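Local coordinates for D-alanyl-D-alanine carboxypeptidase (PDB 5TR7), which probably removes the terminal D-alanine from peptidoglycan precursor peptides, as a serine-type carboxypeptidase of the penicillin-binding proteins, at residues N187-K201 / N211-L223. Residues are numbered along the deposited sequence; the frame is centred on the assembly and turned at random.
Sequences NGLLWDKSMNVDGIK and NLVSSATEGNMRL. With NO2 (nitrite ion), chain F.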
loop_
_atom_site.group_PDB
_atom_site.type_symbol
_atom_site.label_atom_id
_atom_site.label_comp_id
_atom_site.label_asym_id
_atom_site.label_seq_id
_atom_site.Cartn_x
_atom_site.Cartn_y
_atom_site.Cartn_z
ATOM N N ASN A 187 5.995 -1.691 8.431
ATOM C CA ASN A 187 6.524 -0.336 8.343
ATOM C C ASN A 187 7.122 0.082 9.721
ATOM O O ASN A 187 6.440 0.620 10.609
ATOM C CB ASN A 187 5.420 0.590 7.919
ATOM C CG ASN A 187 5.856 2.004 7.781
ATOM O OD1 ASN A 187 7.040 2.317 7.772
ATOM N ND2 ASN A 187 4.878 2.897 7.647
ATOM N N GLY A 188 8.389 -0.206 9.885
ATOM C CA GLY A 188 9.139 0.061 11.107
ATOM C C GLY A 188 9.181 1.521 11.501
ATOM O O GLY A 188 9.227 1.842 12.691
ATOM N N LEU A 189 9.050 2.417 10.518
ATOM C CA LEU A 189 9.018 3.844 10.834
ATOM C C LEU A 189 7.858 4.254 11.716
ATOM O O LEU A 189 7.921 5.309 12.360
ATOM C CB LEU A 189 9.085 4.707 9.580
ATOM C CG LEU A 189 10.442 4.721 8.846
ATOM C CD1 LEU A 189 10.275 5.642 7.673
ATOM C CD2 LEU A 189 11.627 5.201 9.701
ATOM N N LEU A 190 6.841 3.400 11.834
ATOM C CA LEU A 190 5.710 3.688 12.741
ATOM C C LEU A 190 6.172 3.763 14.203
ATOM O O LEU A 190 5.504 4.374 15.003
ATOM C CB LEU A 190 4.671 2.614 12.633
ATOM C CG LEU A 190 3.915 2.559 11.299
ATOM C CD1 LEU A 190 3.035 1.298 11.287
ATOM C CD2 LEU A 190 3.092 3.815 11.055
ATOM N N TRP A 191 7.305 3.110 14.527
ATOM C CA TRP A 191 7.852 3.067 15.889
ATOM C C TRP A 191 8.877 4.187 16.163
ATOM O O TRP A 191 9.351 4.345 17.290
ATOM C CB TRP A 191 8.534 1.694 16.094
ATOM C CG TRP A 191 7.618 0.587 16.411
ATOM C CD1 TRP A 191 7.302 0.145 17.662
ATOM C CD2 TRP A 191 6.876 -0.234 15.505
ATOM N NE1 TRP A 191 6.429 -0.906 17.588
ATOM C CE2 TRP A 191 6.136 -1.151 16.280
ATOM C CE3 TRP A 191 6.779 -0.305 14.111
ATOM C CZ2 TRP A 191 5.288 -2.105 15.716
ATOM C CZ3 TRP A 191 5.902 -1.246 13.550
ATOM C CH2 TRP A 191 5.233 -2.164 14.342
ATOM N N ASP A 192 9.267 4.922 15.130
ATOM C CA ASP A 192 10.235 5.998 15.302
ATOM C C ASP A 192 9.613 7.147 16.103
ATOM O O ASP A 192 8.669 7.805 15.683
ATOM C CB ASP A 192 10.732 6.490 13.949
ATOM C CG ASP A 192 11.850 7.491 14.045
ATOM O OD1 ASP A 192 11.845 8.418 14.875
ATOM O OD2 ASP A 192 12.739 7.356 13.217
ATOM N N LYS A 193 10.219 7.425 17.234
ATOM C CA LYS A 193 9.751 8.477 18.135
ATOM C C LYS A 193 10.057 9.906 17.731
ATOM O O LYS A 193 9.373 10.814 18.183
ATOM C CB LYS A 193 10.321 8.165 19.529
ATOM C CG LYS A 193 9.556 6.963 20.100
ATOM C CD LYS A 193 10.365 6.141 21.078
ATOM C CE LYS A 193 11.399 5.308 20.308
ATOM N NZ LYS A 193 12.353 4.576 21.199
ATOM N N SER A 194 11.151 10.125 17.004
ATOM C CA SER A 194 11.517 11.454 16.524
ATOM C C SER A 194 10.606 11.959 15.390
ATOM O O SER A 194 10.634 13.138 15.088
ATOM C CB SER A 194 12.987 11.517 16.047
ATOM O OG SER A 194 13.246 10.690 14.917
ATOM N N MET A 195 9.847 11.087 14.745
ATOM C CA MET A 195 9.018 11.456 13.569
ATOM C C MET A 195 7.581 10.982 13.690
ATOM O O MET A 195 7.300 10.030 14.385
ATOM C CB MET A 195 9.538 10.848 12.269
ATOM C CG MET A 195 10.548 11.644 11.477
ATOM S SD MET A 195 10.257 11.497 9.633
ATOM C CE MET A 195 11.695 12.497 9.106
ATOM N N ASN A 196 6.671 11.669 13.003
ATOM C CA ASN A 196 5.268 11.305 12.982
ATOM C C ASN A 196 4.932 10.688 11.612
ATOM O O ASN A 196 4.350 11.319 10.743
ATOM C CB ASN A 196 4.380 12.504 13.308
ATOM C CG ASN A 196 4.808 13.235 14.627
ATOM O OD1 ASN A 196 4.222 13.035 15.719
ATOM N ND2 ASN A 196 5.902 14.034 14.540
ATOM N N VAL A 197 5.364 9.454 11.433
ATOM C CA VAL A 197 5.107 8.639 10.263
ATOM C C VAL A 197 3.862 7.845 10.569
ATOM O O VAL A 197 3.801 7.110 11.557
ATOM C CB VAL A 197 6.244 7.661 10.043
ATOM C CG1 VAL A 197 5.956 6.800 8.832
ATOM C CG2 VAL A 197 7.549 8.431 9.850
ATOM N N ASP A 198 2.829 8.007 9.753
ATOM C CA ASP A 198 1.571 7.331 9.986
ATOM C C ASP A 198 1.130 6.445 8.784
ATOM O O ASP A 198 -0.011 6.049 8.692
ATOM C CB ASP A 198 0.513 8.396 10.401
ATOM C CG ASP A 198 0.241 9.413 9.305
ATOM O OD1 ASP A 198 0.825 9.271 8.191
ATOM O OD2 ASP A 198 -0.542 10.374 9.573
ATOM N N GLY A 199 2.067 6.126 7.896
ATOM C CA GLY A 199 1.828 5.249 6.781
ATOM C C GLY A 199 3.120 5.080 5.975
ATOM O O GLY A 199 4.136 5.663 6.307
ATOM N N ILE A 200 3.082 4.361 4.868
ATOM C CA ILE A 200 1.873 3.749 4.354
ATOM C C ILE A 200 2.026 2.242 4.175
ATOM O O ILE A 200 1.474 1.460 4.924
ATOM C CB ILE A 200 1.451 4.385 3.020
ATOM C CG1 ILE A 200 1.495 5.907 3.115
ATOM C CG2 ILE A 200 0.101 3.875 2.557
ATOM C CD1 ILE A 200 0.820 6.626 1.931
ATOM N N LYS A 201 2.783 1.821 3.188
ATOM C CA LYS A 201 2.840 0.417 2.893
ATOM C C LYS A 201 4.203 -0.006 2.435
ATOM O O LYS A 201 4.874 0.622 1.668
ATOM C CB LYS A 201 1.830 0.122 1.772
ATOM C CG LYS A 201 1.619 -1.346 1.413
ATOM C CD LYS A 201 0.810 -2.013 2.492
ATOM C CE LYS A 201 0.655 -3.511 2.254
ATOM N NZ LYS A 201 1.858 -4.339 2.539
ATOM N N ASN A 211 10.832 -2.056 -0.809
ATOM C CA ASN A 211 10.158 -0.834 -1.062
ATOM C C ASN A 211 9.385 -0.292 0.128
ATOM O O ASN A 211 8.848 -1.044 0.904
ATOM C CB ASN A 211 9.127 -1.135 -2.126
ATOM C CG ASN A 211 9.721 -1.817 -3.325
ATOM O OD1 ASN A 211 10.841 -1.516 -3.741
ATOM N ND2 ASN A 211 8.963 -2.749 -3.886
ATOM N N LEU A 212 9.209 1.034 0.159
ATOM C CA LEU A 212 8.345 1.659 1.105
ATOM C C LEU A 212 7.661 2.892 0.560
ATOM O O LEU A 212 8.307 3.744 -0.026
ATOM C CB LEU A 212 9.148 2.088 2.337
ATOM C CG LEU A 212 8.313 2.774 3.437
ATOM C CD1 LEU A 212 7.127 1.946 3.924
ATOM C CD2 LEU A 212 9.228 3.057 4.628
ATOM N N VAL A 213 6.365 2.998 0.786
ATOM C CA VAL A 213 5.604 4.225 0.501
ATOM C C VAL A 213 5.331 4.770 1.894
ATOM O O VAL A 213 4.639 4.120 2.655
ATOM C CB VAL A 213 4.307 4.003 -0.251
ATOM C CG1 VAL A 213 3.600 5.315 -0.495
ATOM C CG2 VAL A 213 4.628 3.446 -1.574
ATOM N N SER A 214 5.859 5.944 2.231
ATOM C CA SER A 214 5.646 6.494 3.547
ATOM C C SER A 214 5.012 7.867 3.506
ATOM O O SER A 214 5.031 8.483 2.476
ATOM C CB SER A 214 6.992 6.582 4.295
ATOM O OG SER A 214 7.921 7.365 3.545
ATOM N N SER A 215 4.421 8.308 4.633
ATOM C CA SER A 215 3.918 9.633 4.765
ATOM C C SER A 215 4.176 10.051 6.201
ATOM O O SER A 215 4.085 9.239 7.080
ATOM C CB SER A 215 2.416 9.750 4.415
ATOM O OG SER A 215 1.991 11.103 4.436
ATOM N N ALA A 216 4.411 11.343 6.423
ATOM C CA ALA A 216 4.677 11.864 7.735
ATOM C C ALA A 216 4.281 13.284 7.812
ATOM O O ALA A 216 4.157 13.961 6.780
ATOM C CB ALA A 216 6.199 11.749 8.038
ATOM N N THR A 217 4.099 13.740 9.050
ATOM C CA THR A 217 3.770 15.123 9.303
ATOM C C THR A 217 4.755 15.720 10.303
ATOM O O THR A 217 5.388 15.008 11.092
ATOM C CB THR A 217 2.357 15.323 9.852
ATOM O OG1 THR A 217 2.212 14.633 11.073
ATOM C CG2 THR A 217 1.295 14.822 8.884
ATOM N N GLU A 218 4.872 17.045 10.241
ATOM C CA GLU A 218 5.748 17.851 11.148
ATOM C C GLU A 218 5.208 19.270 11.006
ATOM O O GLU A 218 5.186 19.851 9.917
ATOM C CB GLU A 218 7.249 17.738 10.790
ATOM C CG GLU A 218 8.165 18.490 11.751
ATOM C CD GLU A 218 9.632 18.628 11.293
ATOM O OE1 GLU A 218 10.070 19.800 11.104
ATOM O OE2 GLU A 218 10.338 17.603 11.092
ATOM N N GLY A 219 4.671 19.799 12.089
ATOM C CA GLY A 219 4.051 21.090 12.040
ATOM C C GLY A 219 2.882 21.038 11.077
ATOM O O GLY A 219 2.063 20.131 11.138
ATOM N N ASN A 220 2.819 22.019 10.176
ATOM C CA ASN A 220 1.792 22.053 9.177
ATOM C C ASN A 220 2.164 21.368 7.913
ATOM O O ASN A 220 1.422 21.488 6.925
ATOM C CB ASN A 220 1.435 23.501 8.835
ATOM C CG ASN A 220 0.619 24.148 9.909
ATOM O OD1 ASN A 220 0.372 23.564 11.004
ATOM N ND2 ASN A 220 0.210 25.328 9.649
ATOM N N MET A 221 3.252 20.583 7.934
ATOM C CA MET A 221 3.681 19.901 6.733
ATOM C C MET A 221 3.294 18.450 6.679
ATOM O O MET A 221 3.180 17.798 7.707
ATOM C CB MET A 221 5.199 19.983 6.617
ATOM C CG MET A 221 5.736 21.404 6.498
ATOM S SD MET A 221 7.548 21.484 6.509
ATOM C CE MET A 221 8.026 21.385 8.261
ATOM N N ARG A 222 3.077 17.966 5.463
ATOM C CA ARG A 222 2.845 16.560 5.230
ATOM C C ARG A 222 3.545 16.203 3.959
ATOM O O ARG A 222 3.412 16.906 2.913
ATOM C CB ARG A 222 1.403 16.116 5.168
ATOM C CG ARG A 222 1.293 14.597 4.874
ATOM C CD ARG A 222 -0.122 14.039 4.759
ATOM N NE ARG A 222 -0.785 13.794 6.045
ATOM C CZ ARG A 222 -0.597 12.736 6.801
ATOM N NH1 ARG A 222 -1.251 12.652 7.902
ATOM N NH2 ARG A 222 0.302 11.774 6.497
ATOM N N LEU A 223 4.330 15.128 4.054
ATOM C CA LEU A 223 5.055 14.646 2.901
ATOM C C LEU A 223 4.691 13.238 2.603
ATOM O O LEU A 223 4.316 12.516 3.492
ATOM C CB LEU A 223 6.548 14.667 3.166
ATOM C CG LEU A 223 7.185 16.013 3.522
ATOM C CD1 LEU A 223 8.610 15.770 4.089
ATOM C CD2 LEU A 223 7.206 16.915 2.276
HETATM N N NO2 F . 10.632 -1.223 7.160
HETATM O O1 NO2 F . 10.665 -1.189 8.374
HETATM O O2 NO2 F . 11.296 -2.326 6.651
#
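The carboxylate of Asp198 meets the guanidinium of Arg222 edge to edge, the two planes only 10° apart, while Thr217 CG2 rests over the centre of one guanidinium face, 3.4 Å above its plane. This flat salt bridge spans the antiparallel hairpin of strands 196-205 and 209-218 at the border of the five-stranded sheet of the penicillin-binding protein fold, reaching from the outermost strand past its neighbour to the next. Arg222 grips end-on: NH1 lies 2.9 Å from Asp198 OD2 and NH2 3.1 Å from Asp198 OD1, both on syn lone pairs. The Arg222 chain, extended as far as CD, bends at chi3 (-79°) to bring this edge round to Asp198. Arg222 NH2 also donates in plane to Ser215 OG at 2.7 Å, and that hydroxyl in turn donates to Leu223 O; with Tyr168 bonded to Asp198 OD1 as well, both charged groups are fixed in rotation.

Further along, the hairpin illustrates how a classic beta bulge reshapes a strand. The peptide before Ile200 is cis, and two successive residues, Ile200 and Lys201, lie opposite the single residue Val213. Ile200 CD1 packs against Val213 CG1 at 3.9 Å, with Met39 of helix 37-50 touching both residues. Lys201, the second residue of the bulge and the predicted substrate-binding residue, sends NZ away from the hairpin to Ser98, beside the predicted nucleophile Ser35. On the side of helix 233-251, which Leu212 touches, its CD2 meets Leu189 CD1 of the 3-10 turn at 4.1 Å. Two strand nitrogens converge at the bulge itself: Val213 O accepts in its carbonyl plane from Ile200 N at 2.7 Å and from Lys201 N at 3.0 Å.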